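PDB 1OBD: phosphoribosylamidoimidazole- succinocarboxamide synthase from Saccharomyces cerevisiae, which catalyses the ATP-dependent joining of L-aspartate to the carboxylate of CAIR to form SAICAR in de novo purine biosynthesis. Local coordinates for residues 19-24 with 33-38; 53-58 with 103-108; 120-125 with 213-218. One frame throughout, in Å; residues are numbered along the deposited sequence.

Contact 1. Residues 19-24 with 33-38; sequences KVRDIY and FVATDR. With ATP (adenosine-5'-triphosphate), chain B.
The Arg-21 guanidinium has the Phe-33 ring rim over one face, with NH1 3.6 Å from Phe-33 CD1. The two planes stand 73° apart, so this is no parallel stack. At its edge the guanidinium meets the ATP alpha-phosphate: NE donates to O1A at 2.9 Å and NH2 to O2A. NH2 also forms a salt bridge with Asp-233. Phe-33 lies alongside Ile-23, Phe-33 CE2 being 3.8 Å from Ile-23 CG2. Phe-33 CZ, at the ring edge, is 3.4 Å from ATP N7. His-75 meets the ring edge-to-face.

The Arg-38 guanidinium is held on several sides. Val-20 O and Thr-36 OG1 lie over one face. In its plane, NE donates almost straight to Lys-19 O at 2.7 Å. NH1 and NH2 both bond to Asp-22 OD2 in a salt bridge, NH1 on the syn lone pair at 2.9 Å. NH1 also bonds to Thr-4 O. The bend at chi3 (-57°) brings the head to Lys-19 O and Asp-22 OD2. The other carboxylate oxygen of Asp-22 binds Thr-6.

Val-20 O accepts from Thr-36 OG1 (2.6 Å) and Thr-36 N, which come from opposite faces of its carbonyl plane. OG1 also accepts from Arg-38 N, an ST turn. Lys-19 N reaches the gamma-phosphate oxygen O1G at 3.0 Å.

Strands 21-27 and 30-35 form an antiparallel hairpin, with Asp-22 and Val-34 as a hydrogen-bonded pair. Its Arg-21, Ile-23 and Phe-33 face lines the nucleotide site. Strands 14-17 and 106-110 flank the hairpin in the sheet, and helix 53-67 touches Val-20 and Ala-35.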
loop_
_atom_site.group_PDB
_atom_site.type_symbol
_atom_site.label_atom_id
_atom_site.label_comp_id
_atom_site.label_asym_id
_atom_site.label_seq_id
_atom_site.Cartn_x
_atom_site.Cartn_y
_atom_site.Cartn_z
ATOM N N LYS A 19 4.983 -4.360 9.083
ATOM C CA LYS A 19 4.543 -3.290 9.976
ATOM C C LYS A 19 3.079 -3.509 10.332
ATOM O O LYS A 19 2.638 -3.243 11.445
ATOM C CB LYS A 19 4.691 -1.908 9.306
ATOM C CG LYS A 19 6.108 -1.444 8.972
ATOM C CD LYS A 19 6.944 -1.209 10.224
ATOM C CE LYS A 19 7.829 -2.422 10.560
ATOM N NZ LYS A 19 9.199 -2.396 9.940
ATOM N N VAL A 20 2.330 -4.001 9.380
ATOM C CA VAL A 20 0.892 -4.011 9.495
ATOM C C VAL A 20 0.278 -5.353 9.171
ATOM O O VAL A 20 -0.770 -5.698 9.680
ATOM C CB VAL A 20 0.265 -2.939 8.573
ATOM C CG1 VAL A 20 -1.236 -3.074 8.449
ATOM C CG2 VAL A 20 0.687 -1.553 8.977
ATOM N N ARG A 21 0.907 -6.164 8.362
ATOM C CA ARG A 21 0.323 -7.429 7.928
ATOM C C ARG A 21 1.060 -8.646 8.490
ATOM O O ARG A 21 2.275 -8.625 8.655
ATOM C CB ARG A 21 0.324 -7.445 6.419
ATOM C CG ARG A 21 -0.583 -6.320 5.838
ATOM C CD ARG A 21 -0.893 -6.426 4.344
ATOM N NE ARG A 21 0.300 -6.491 3.518
ATOM C CZ ARG A 21 0.260 -6.606 2.191
ATOM N NH1 ARG A 21 -0.888 -6.674 1.530
ATOM N NH2 ARG A 21 1.381 -6.671 1.528
ATOM N N ASP A 22 0.287 -9.679 8.793
ATOM C CA ASP A 22 0.779 -11.001 9.191
ATOM C C ASP A 22 0.527 -11.928 8.015
ATOM O O ASP A 22 -0.595 -11.991 7.553
ATOM C CB ASP A 22 0.039 -11.469 10.482
ATOM C CG ASP A 22 0.111 -10.451 11.657
ATOM O OD1 ASP A 22 -0.575 -10.685 12.672
ATOM O OD2 ASP A 22 0.832 -9.431 11.666
ATOM N N ILE A 23 1.545 -12.627 7.559
ATOM C CA ILE A 23 1.482 -13.496 6.393
ATOM C C ILE A 23 1.682 -14.945 6.825
ATOM O O ILE A 23 2.698 -15.269 7.441
ATOM C CB ILE A 23 2.577 -13.153 5.382
ATOM C CG1 ILE A 23 2.564 -11.682 5.024
ATOM C CG2 ILE A 23 2.438 -14.024 4.165
ATOM C CD1 ILE A 23 3.401 -11.376 3.839
ATOM N N TYR A 24 0.721 -15.783 6.517
ATOM C CA TYR A 24 0.760 -17.206 6.821
ATOM C C TYR A 24 0.831 -18.070 5.549
ATOM O O TYR A 24 0.331 -17.679 4.492
ATOM C CB TYR A 24 -0.468 -17.648 7.630
ATOM C CG TYR A 24 -0.530 -17.023 8.994
ATOM C CD1 TYR A 24 0.038 -17.654 10.065
ATOM C CD2 TYR A 24 -1.122 -15.791 9.200
ATOM C CE1 TYR A 24 0.025 -17.101 11.303
ATOM C CE2 TYR A 24 -1.142 -15.234 10.457
ATOM C CZ TYR A 24 -0.568 -15.883 11.514
ATOM O OH TYR A 24 -0.573 -15.309 12.777
ATOM N N PHE A 33 -2.837 -13.391 3.668
ATOM C CA PHE A 33 -2.396 -12.044 4.048
ATOM C C PHE A 33 -3.403 -11.451 5.004
ATOM O O PHE A 33 -4.522 -11.173 4.582
ATOM C CB PHE A 33 -2.314 -11.118 2.833
ATOM C CG PHE A 33 -1.090 -11.276 1.956
ATOM C CD1 PHE A 33 -0.714 -10.246 1.142
ATOM C CD2 PHE A 33 -0.351 -12.419 1.889
ATOM C CE1 PHE A 33 0.392 -10.341 0.311
ATOM C CE2 PHE A 33 0.766 -12.516 1.075
ATOM C CZ PHE A 33 1.147 -11.470 0.308
ATOM N N VAL A 34 -3.016 -11.253 6.258
ATOM C CA VAL A 34 -3.913 -10.742 7.270
ATOM C C VAL A 34 -3.479 -9.317 7.615
ATOM O O VAL A 34 -2.421 -9.084 8.164
ATOM C CB VAL A 34 -3.957 -11.629 8.517
ATOM C CG1 VAL A 34 -5.049 -11.128 9.457
ATOM C CG2 VAL A 34 -4.113 -13.103 8.211
ATOM N N ALA A 35 -4.314 -8.355 7.230
ATOM C CA ALA A 35 -4.060 -6.955 7.535
ATOM C C ALA A 35 -4.518 -6.671 8.969
ATOM O O ALA A 35 -5.701 -6.768 9.255
ATOM C CB ALA A 35 -4.810 -6.055 6.567
ATOM N N THR A 36 -3.593 -6.315 9.837
ATOM C CA THR A 36 -3.955 -5.967 11.201
ATOM C C THR A 36 -4.332 -4.484 11.252
ATOM O O THR A 36 -4.289 -3.751 10.262
ATOM C CB THR A 36 -2.850 -6.262 12.172
ATOM O OG1 THR A 36 -1.811 -5.294 12.053
ATOM C CG2 THR A 36 -2.319 -7.670 11.968
ATOM N N ASP A 37 -4.673 -4.040 12.454
ATOM C CA ASP A 37 -5.020 -2.646 12.731
ATOM C C ASP A 37 -3.849 -1.813 13.232
ATOM O O ASP A 37 -4.055 -0.674 13.662
ATOM C CB ASP A 37 -6.182 -2.606 13.725
ATOM C CG ASP A 37 -7.456 -3.173 13.180
ATOM O OD1 ASP A 37 -8.322 -3.554 14.015
ATOM O OD2 ASP A 37 -7.642 -3.259 11.960
ATOM N N ARG A 38 -2.641 -2.348 13.141
ATOM C CA ARG A 38 -1.469 -1.566 13.460
ATOM C C ARG A 38 -1.292 -0.404 12.489
ATOM O O ARG A 38 -1.760 -0.446 11.360
ATOM C CB ARG A 38 -0.242 -2.465 13.447
ATOM C CG ARG A 38 -0.290 -3.621 14.426
ATOM C CD ARG A 38 0.973 -4.422 14.428
ATOM N NE ARG A 38 1.435 -5.027 13.153
ATOM C CZ ARG A 38 1.296 -6.272 12.770
ATOM N NH1 ARG A 38 0.632 -7.148 13.473
ATOM N NH2 ARG A 38 1.881 -6.657 11.617
HETATM P PG ATP B . 6.085 -3.664 5.183
HETATM O O1G ATP B . 5.057 -3.453 6.244
HETATM O O2G ATP B . 5.458 -3.744 3.776
HETATM O O3G ATP B . 7.098 -2.514 5.256
HETATM P PB ATP B . 6.796 -6.345 4.691
HETATM O O1B ATP B . 7.719 -7.324 5.306
HETATM O O2B ATP B . 7.005 -6.125 3.200
HETATM O O3B ATP B . 6.912 -5.012 5.524
HETATM P PA ATP B . 4.118 -7.113 3.989
HETATM O O1A ATP B . 2.865 -6.974 4.749
HETATM O O2A ATP B . 4.198 -6.157 2.809
HETATM O O3A ATP B . 5.304 -6.820 4.999
HETATM O "O5'" ATP B . 4.335 -8.632 3.576
HETATM C "C5'" ATP B . 4.151 -9.020 2.238
HETATM C "C4'" ATP B . 5.296 -9.933 1.841
HETATM O "O4'" ATP B . 4.850 -10.797 0.827
HETATM C "C3'" ATP B . 6.411 -9.126 1.244
HETATM O "O3'" ATP B . 7.611 -9.855 1.490
HETATM C "C2'" ATP B . 6.016 -9.066 -0.234
HETATM O "O2'" ATP B . 7.019 -8.808 -1.169
HETATM C "C1'" ATP B . 5.504 -10.481 -0.404
HETATM N N9 ATP B . 4.431 -10.782 -1.377
HETATM C C8 ATP B . 3.458 -9.890 -1.737
HETATM N N7 ATP B . 2.637 -10.524 -2.550
HETATM C C5 ATP B . 3.046 -11.806 -2.778
HETATM C C6 ATP B . 2.614 -12.904 -3.529
HETATM N N6 ATP B . 1.447 -13.019 -4.140
HETATM N N1 ATP B . 3.346 -14.064 -3.491
HETATM C C2 ATP B . 4.459 -14.174 -2.716
HETATM N N3 ATP B . 4.905 -13.118 -1.977
HETATM C C4 ATP B . 4.204 -11.960 -2.012
#

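Contact 2. Residues 53-58 with 103-108; sequences KGILLT and EDRSLL. With AMP (adenosine monophosphate), chain G.
Ile-55 packs on Arg-105 where helix 53-58 meets the loop 103-105 and the start of the strand that follows. The contact seats the first turn of helix 53-67 beside strand 106-110, an outermost strand of the four-stranded antiparallel sheet, next to the AMP site.

Van der Waals packing of side chains comes first. Ile-55 CG1 lies over one face of the Arg-105 guanidinium, toward its rim, and Ile-55 CD1 is 3.7 Å from Arg-105 NH2. The bend at chi3 (70°) brings the guanidinium against Ile-55 and Gly-54. Ile-55 CG2 packs on Asp-104 CB at 3.9 Å. Thr-58 and Leu-107 make an apolar touch tip to tip, Thr-58 CG2 being 3.8 Å from Leu-107 CG.

Backbone atoms also meet the other segment. Gly-54 has no side chain, and Arg-105 NH1 comes within 3.8 Å of its CA on the side where one would point. Ile-55 CA is 3.7 Å from Asp-104 O.

The polar bonds run elsewhere. Thr-58 OG1 donates to Gly-54 O at 2.8 Å. Arg-105 NH1 binds Ala-35 O and forms a salt bridge with Asp-37, whose carboxylate also receives Gly-54 N. The strand backbone gives one hydrogen bond to the adenine, Leu-108 N to AMP N1 at 2.9 Å.

The charge of Arg-105 is thus probably balanced largely by Asp-37, which ties the guanidinium to the first helical turn.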
loop_
_atom_site.group_PDB
_atom_site.type_symbol
_atom_site.label_atom_id
_atom_site.label_comp_id
_atom_site.label_asym_id
_atom_site.label_seq_id
_atom_site.Cartn_x
_atom_site.Cartn_y
_atom_site.Cartn_z
ATOM N N LYS A 53 -8.903 -0.630 10.822
ATOM C CA LYS A 53 -8.061 -0.125 9.750
ATOM C C LYS A 53 -7.735 -1.265 8.760
ATOM O O LYS A 53 -7.778 -1.066 7.560
ATOM C CB LYS A 53 -6.766 0.465 10.336
ATOM C CG LYS A 53 -5.675 0.805 9.310
ATOM C CD LYS A 53 -4.433 1.390 9.947
ATOM C CE LYS A 53 -3.305 1.604 8.992
ATOM N NZ LYS A 53 -2.593 0.286 8.800
ATOM N N GLY A 54 -7.385 -2.438 9.263
ATOM C CA GLY A 54 -6.999 -3.511 8.367
ATOM C C GLY A 54 -8.149 -4.048 7.543
ATOM O O GLY A 54 -7.950 -4.537 6.411
ATOM N N ILE A 55 -9.354 -4.015 8.082
ATOM C CA ILE A 55 -10.524 -4.380 7.291
ATOM C C ILE A 55 -10.715 -3.359 6.183
ATOM O O ILE A 55 -10.917 -3.693 5.023
ATOM C CB ILE A 55 -11.783 -4.513 8.175
ATOM C CG1 ILE A 55 -11.614 -5.698 9.129
ATOM C CG2 ILE A 55 -13.042 -4.627 7.293
ATOM C CD1 ILE A 55 -12.668 -5.814 10.196
ATOM N N LEU A 56 -10.688 -2.088 6.531
ATOM C CA LEU A 56 -10.902 -1.039 5.543
ATOM C C LEU A 56 -9.862 -1.094 4.459
ATOM O O LEU A 56 -10.183 -0.923 3.274
ATOM C CB LEU A 56 -10.909 0.316 6.248
ATOM C CG LEU A 56 -12.101 0.478 7.198
ATOM C CD1 LEU A 56 -11.875 1.553 8.244
ATOM C CD2 LEU A 56 -13.366 0.869 6.423
ATOM N N LEU A 57 -8.607 -1.302 4.816
ATOM C CA LEU A 57 -7.572 -1.334 3.820
ATOM C C LEU A 57 -7.632 -2.599 2.963
ATOM O O LEU A 57 -7.329 -2.557 1.765
ATOM C CB LEU A 57 -6.189 -1.177 4.408
ATOM C CG LEU A 57 -5.722 0.238 4.622
ATOM C CD1 LEU A 57 -6.650 1.199 5.163
ATOM C CD2 LEU A 57 -4.349 0.360 5.222
ATOM N N THR A 58 -8.018 -3.712 3.554
ATOM C CA THR A 58 -8.213 -4.925 2.761
ATOM C C THR A 58 -9.311 -4.697 1.741
ATOM O O THR A 58 -9.140 -4.997 0.554
ATOM C CB THR A 58 -8.595 -6.099 3.687
ATOM O OG1 THR A 58 -7.466 -6.431 4.476
ATOM C CG2 THR A 58 -8.872 -7.347 2.875
ATOM N N GLU A 103 -11.599 -12.613 9.810
ATOM C CA GLU A 103 -12.713 -12.239 8.945
ATOM C C GLU A 103 -12.597 -10.796 8.495
ATOM O O GLU A 103 -12.303 -9.897 9.274
ATOM C CB GLU A 103 -14.051 -12.503 9.649
ATOM C CG GLU A 103 -15.246 -12.274 8.776
ATOM C CD GLU A 103 -16.507 -12.825 9.384
ATOM O OE1 GLU A 103 -16.526 -13.082 10.605
ATOM O OE2 GLU A 103 -17.466 -12.982 8.577
ATOM N N ASP A 104 -12.803 -10.602 7.194
ATOM C CA ASP A 104 -12.864 -9.296 6.519
ATOM C C ASP A 104 -11.541 -8.578 6.375
ATOM O O ASP A 104 -11.479 -7.542 5.725
ATOM C CB ASP A 104 -13.920 -8.380 7.143
ATOM C CG ASP A 104 -15.297 -8.897 6.909
ATOM O OD1 ASP A 104 -16.133 -8.743 7.802
ATOM O OD2 ASP A 104 -15.587 -9.460 5.843
ATOM N N ARG A 105 -10.476 -9.128 6.950
ATOM C CA ARG A 105 -9.145 -8.529 6.887
ATOM C C ARG A 105 -8.106 -9.452 6.284
ATOM O O ARG A 105 -6.916 -9.192 6.343
ATOM C CB ARG A 105 -8.675 -8.050 8.252
ATOM C CG ARG A 105 -8.638 -9.153 9.303
ATOM C CD ARG A 105 -8.111 -8.726 10.598
ATOM N NE ARG A 105 -8.983 -7.816 11.335
ATOM C CZ ARG A 105 -8.730 -6.545 11.603
ATOM N NH1 ARG A 105 -7.649 -5.949 11.151
ATOM N NH2 ARG A 105 -9.591 -5.828 12.321
ATOM N N SER A 106 -8.566 -10.519 5.625
ATOM C CA SER A 106 -7.653 -11.534 5.094
ATOM C C SER A 106 -7.879 -11.798 3.634
ATOM O O SER A 106 -9.019 -11.897 3.180
ATOM C CB SER A 106 -7.847 -12.834 5.877
ATOM O OG SER A 106 -7.594 -12.679 7.244
ATOM N N LEU A 107 -6.789 -11.950 2.932
ATOM C CA LEU A 107 -6.818 -12.272 1.527
ATOM C C LEU A 107 -6.045 -13.555 1.272
ATOM O O LEU A 107 -4.905 -13.716 1.706
ATOM C CB LEU A 107 -6.228 -11.157 0.708
ATOM C CG LEU A 107 -7.065 -9.867 0.698
ATOM C CD1 LEU A 107 -6.318 -8.799 -0.073
ATOM C CD2 LEU A 107 -8.456 -10.052 0.175
ATOM N N LEU A 108 -6.673 -14.463 0.550
ATOM C CA LEU A 108 -6.085 -15.696 0.090
ATOM C C LEU A 108 -5.412 -15.433 -1.243
ATOM O O LEU A 108 -6.072 -14.985 -2.193
ATOM C CB LEU A 108 -7.143 -16.789 -0.027
ATOM C CG LEU A 108 -6.626 -18.197 -0.191
ATOM C CD1 LEU A 108 -5.989 -18.661 1.119
ATOM C CD2 LEU A 108 -7.760 -19.141 -0.603
HETATM P P AMP G . -15.884 -12.638 -5.358
HETATM O O1P AMP G . -17.232 -12.748 -6.096
HETATM O O2P AMP G . -14.913 -11.936 -6.225
HETATM O O3P AMP G . -15.359 -14.052 -5.020
HETATM O "O5'" AMP G . -16.073 -11.835 -3.972
HETATM C "C5'" AMP G . -17.032 -12.247 -3.020
HETATM C "C4'" AMP G . -16.543 -11.993 -1.597
HETATM O "O4'" AMP G . -15.399 -12.785 -1.318
HETATM C "C3'" AMP G . -16.158 -10.539 -1.369
HETATM O "O3'" AMP G . -16.841 -10.018 -0.250
HETATM C "C2'" AMP G . -14.655 -10.554 -1.148
HETATM O "O2'" AMP G . -14.274 -9.731 -0.067
HETATM C "C1'" AMP G . -14.306 -12.009 -0.862
HETATM N N9 AMP G . -13.087 -12.506 -1.543
HETATM C C8 AMP G . -12.929 -12.675 -2.890
HETATM N N7 AMP G . -11.682 -13.149 -3.144
HETATM C C5 AMP G . -11.048 -13.287 -1.963
HETATM C C6 AMP G . -9.768 -13.731 -1.687
HETATM N N6 AMP G . -8.960 -14.116 -2.669
HETATM N N1 AMP G . -9.389 -13.787 -0.350
HETATM C C2 AMP G . -10.238 -13.368 0.659
HETATM N N3 AMP G . -11.518 -12.922 0.376
HETATM C C4 AMP G . -11.905 -12.882 -0.937
#

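Contact 3. Residues 120-125 with 213-218; sequences IVRGYI and IADTKF. With SO4 (sulfate ion), chain C.
Arg-122 and Asp-215 are paired across the strands as a non-hydrogen-bonded pair of an antiparallel ladder. Strands 113-122 and 211-223 are neighbours here in the large mixed sheet. Val-121 and Thr-216 form the hydrogen-bonded pair next to them. Val-121 N donates to Thr-216 O at 2.9 Å and Thr-216 N returns a bond to Val-121 O.

The regular pairing changes at Gly-123, where segment 120-125 turns a corner. Ala-214 O accepts from both Gly-123 N (2.9 Å) and Tyr-124 N (3.2 Å). Two successive amides are thus satisfied by one carbonyl. Tyr-124 CB rests 4.1 Å from Ala-214 CB.

The side chains of Arg-122 and Asp-215 run side by side, pointing the same way. Their flat ends are turned 70° apart, and NH1 and OD1 are too far from each other for a salt bridge. A water joins them instead. It accepts from Arg-122 NH1, and it donates to Asp-215 OD1 (2.8 Å) and to Tyr-124 O. Asp-215 OD1 also has a salt bridge with Arg-242. Thr-216 OG1, on the other face with Val-121, is hydrogen-bonded to Ser-241.

Arg-122 is extended from CG to NE, which carries its head out to a sulfate, probably from the crystallisation liquor. NH1 donates to O2 at 2.9 Å and weakly to O3. NH2 donates to O3 and also to His-140, and NE has a weak hydrogen bond to Thr-160. Ser-128 and Arg-242 also bind this anion, consistent with a pocket suited to a negatively charged group. Ile-120 CG2 lies over one face of the guanidinium, while the sulfate sulfur and the water lie near its plane, the Arg-122 NH1 to sulfate O2 bond being fairly straight at 165°.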
loop_
_atom_site.group_PDB
_atom_site.type_symbol
_atom_site.label_atom_id
_atom_site.label_comp_id
_atom_site.label_asym_id
_atom_site.label_seq_id
_atom_site.Cartn_x
_atom_site.Cartn_y
_atom_site.Cartn_z
ATOM N N ILE A 120 7.738 2.096 -7.532
ATOM C CA ILE A 120 7.098 3.350 -7.157
ATOM C C ILE A 120 6.805 4.124 -8.449
ATOM O O ILE A 120 7.663 4.226 -9.339
ATOM C CB ILE A 120 7.993 4.182 -6.236
ATOM C CG1 ILE A 120 8.252 3.478 -4.923
ATOM C CG2 ILE A 120 7.387 5.544 -5.995
ATOM C CD1 ILE A 120 9.388 4.151 -4.168
ATOM N N VAL A 121 5.610 4.665 -8.534
ATOM C CA VAL A 121 5.239 5.613 -9.553
ATOM C C VAL A 121 4.880 6.903 -8.838
ATOM O O VAL A 121 4.097 6.907 -7.869
ATOM C CB VAL A 121 4.051 5.121 -10.397
ATOM C CG1 VAL A 121 3.675 6.172 -11.420
ATOM C CG2 VAL A 121 4.417 3.806 -11.042
ATOM N N ARG A 122 5.435 8.000 -9.327
ATOM C CA ARG A 122 5.176 9.298 -8.766
ATOM C C ARG A 122 4.398 10.132 -9.762
ATOM O O ARG A 122 4.852 10.378 -10.869
ATOM C CB ARG A 122 6.465 10.017 -8.410
ATOM C CG ARG A 122 7.357 9.252 -7.483
ATOM C CD ARG A 122 8.611 10.029 -7.164
ATOM N NE ARG A 122 9.531 9.219 -6.396
ATOM C CZ ARG A 122 9.508 9.110 -5.086
ATOM N NH1 ARG A 122 8.644 9.826 -4.357
ATOM N NH2 ARG A 122 10.375 8.308 -4.510
ATOM N N GLY A 123 3.236 10.618 -9.360
ATOM C CA GLY A 123 2.513 11.601 -10.145
ATOM C C GLY A 123 2.849 13.046 -9.814
ATOM O O GLY A 123 2.622 13.946 -10.650
ATOM N N TYR A 124 3.313 13.285 -8.594
ATOM C CA TYR A 124 3.547 14.612 -8.023
ATOM C C TYR A 124 4.870 14.569 -7.336
ATOM O O TYR A 124 5.289 13.526 -6.803
ATOM C CB TYR A 124 2.469 14.945 -6.995
ATOM C CG TYR A 124 1.054 15.015 -7.546
ATOM C CD1 TYR A 124 0.344 13.877 -7.908
ATOM C CD2 TYR A 124 0.411 16.233 -7.701
ATOM C CE1 TYR A 124 -0.939 13.946 -8.401
ATOM C CE2 TYR A 124 -0.863 16.311 -8.183
ATOM C CZ TYR A 124 -1.540 15.172 -8.539
ATOM O OH TYR A 124 -2.830 15.232 -9.022
ATOM N N ILE A 125 5.567 15.691 -7.338
ATOM C CA ILE A 125 6.880 15.779 -6.767
ATOM C C ILE A 125 6.793 16.149 -5.294
ATOM O O ILE A 125 6.336 17.240 -4.935
ATOM C CB ILE A 125 7.808 16.707 -7.599
ATOM C CG1 ILE A 125 9.251 16.503 -7.167
ATOM C CG2 ILE A 125 7.383 18.214 -7.541
ATOM C CD1 ILE A 125 10.315 17.099 -8.086
ATOM N N ILE A 213 -3.739 10.927 -5.001
ATOM C CA ILE A 213 -2.748 9.879 -4.714
ATOM C C ILE A 213 -1.448 10.342 -5.363
ATOM O O ILE A 213 -1.285 10.241 -6.591
ATOM C CB ILE A 213 -3.201 8.510 -5.229
ATOM C CG1 ILE A 213 -4.548 8.165 -4.622
ATOM C CG2 ILE A 213 -2.172 7.456 -4.852
ATOM C CD1 ILE A 213 -5.218 6.833 -5.157
ATOM N N ALA A 214 -0.559 10.909 -4.542
ATOM C CA ALA A 214 0.630 11.584 -5.058
ATOM C C ALA A 214 1.628 10.612 -5.657
ATOM O O ALA A 214 2.342 10.959 -6.602
ATOM C CB ALA A 214 1.259 12.408 -3.984
ATOM N N ASP A 215 1.675 9.411 -5.096
ATOM C CA ASP A 215 2.582 8.387 -5.523
ATOM C C ASP A 215 2.086 7.088 -4.930
ATOM O O ASP A 215 1.257 7.094 -4.022
ATOM C CB ASP A 215 4.036 8.686 -5.144
ATOM C CG ASP A 215 4.214 8.966 -3.709
ATOM O OD1 ASP A 215 4.672 10.091 -3.368
ATOM O OD2 ASP A 215 3.937 8.105 -2.872
ATOM N N THR A 216 2.577 5.985 -5.447
ATOM C CA THR A 216 2.228 4.687 -4.941
ATOM C C THR A 216 3.372 3.711 -5.169
ATOM O O THR A 216 4.168 3.879 -6.091
ATOM C CB THR A 216 0.939 4.195 -5.574
ATOM O OG1 THR A 216 0.375 3.158 -4.763
ATOM C CG2 THR A 216 1.120 3.560 -6.955
ATOM N N LYS A 217 3.428 2.672 -4.344
ATOM C CA LYS A 217 4.382 1.593 -4.437
ATOM C C LYS A 217 3.656 0.316 -4.776
ATOM O O LYS A 217 2.854 -0.187 -3.985
ATOM C CB LYS A 217 5.134 1.436 -3.126
ATOM C CG LYS A 217 6.219 0.419 -3.176
ATOM C CD LYS A 217 7.076 0.427 -1.874
ATOM C CE LYS A 217 6.269 0.151 -0.624
ATOM N NZ LYS A 217 5.813 -1.276 -0.617
ATOM N N PHE A 218 3.979 -0.212 -5.938
ATOM C CA PHE A 218 3.494 -1.511 -6.352
ATOM C C PHE A 218 4.573 -2.564 -6.218
ATOM O O PHE A 218 5.778 -2.269 -6.321
ATOM C CB PHE A 218 3.131 -1.518 -7.841
ATOM C CG PHE A 218 1.965 -0.621 -8.257
ATOM C CD1 PHE A 218 0.688 -0.809 -7.773
ATOM C CD2 PHE A 218 2.147 0.389 -9.187
ATOM C CE1 PHE A 218 -0.361 0.022 -8.206
ATOM C CE2 PHE A 218 1.092 1.189 -9.615
ATOM C CZ PHE A 218 -0.140 1.005 -9.145
HETATM S S SO4 C . 9.102 8.863 -0.765
HETATM O O1 SO4 C . 10.320 9.178 -0.057
HETATM O O2 SO4 C . 8.684 10.069 -1.468
HETATM O O3 SO4 C . 9.243 7.823 -1.784
HETATM O O4 SO4 C . 8.032 8.449 0.135
HETATM O O HOH W 1 6.323 11.426 -5.170
#

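All three contacts are largely buried, but contact 2 has an exposed margin at residues 103-104. Contacts 1 and 2 touch and share one sheet, since strand 30-35 lies between strands 21-27 and 106-110. Asp-37 joins them, and Lys-53 NZ meets Arg-38 O. Contact 3 belongs to the other sheet, its centre about 23 Å from the centres of both. Contacts 1 and 3 are strand pairs with backbone bonds, whereas contact 2 packs a helix against a loop and strand start by van der Waals touch. Contact 1 meets ATP, contact 2 AMP and contact 3 sulfate, though the Lys-217 side chain brings contact 3 to about 5 Å from ATP as well.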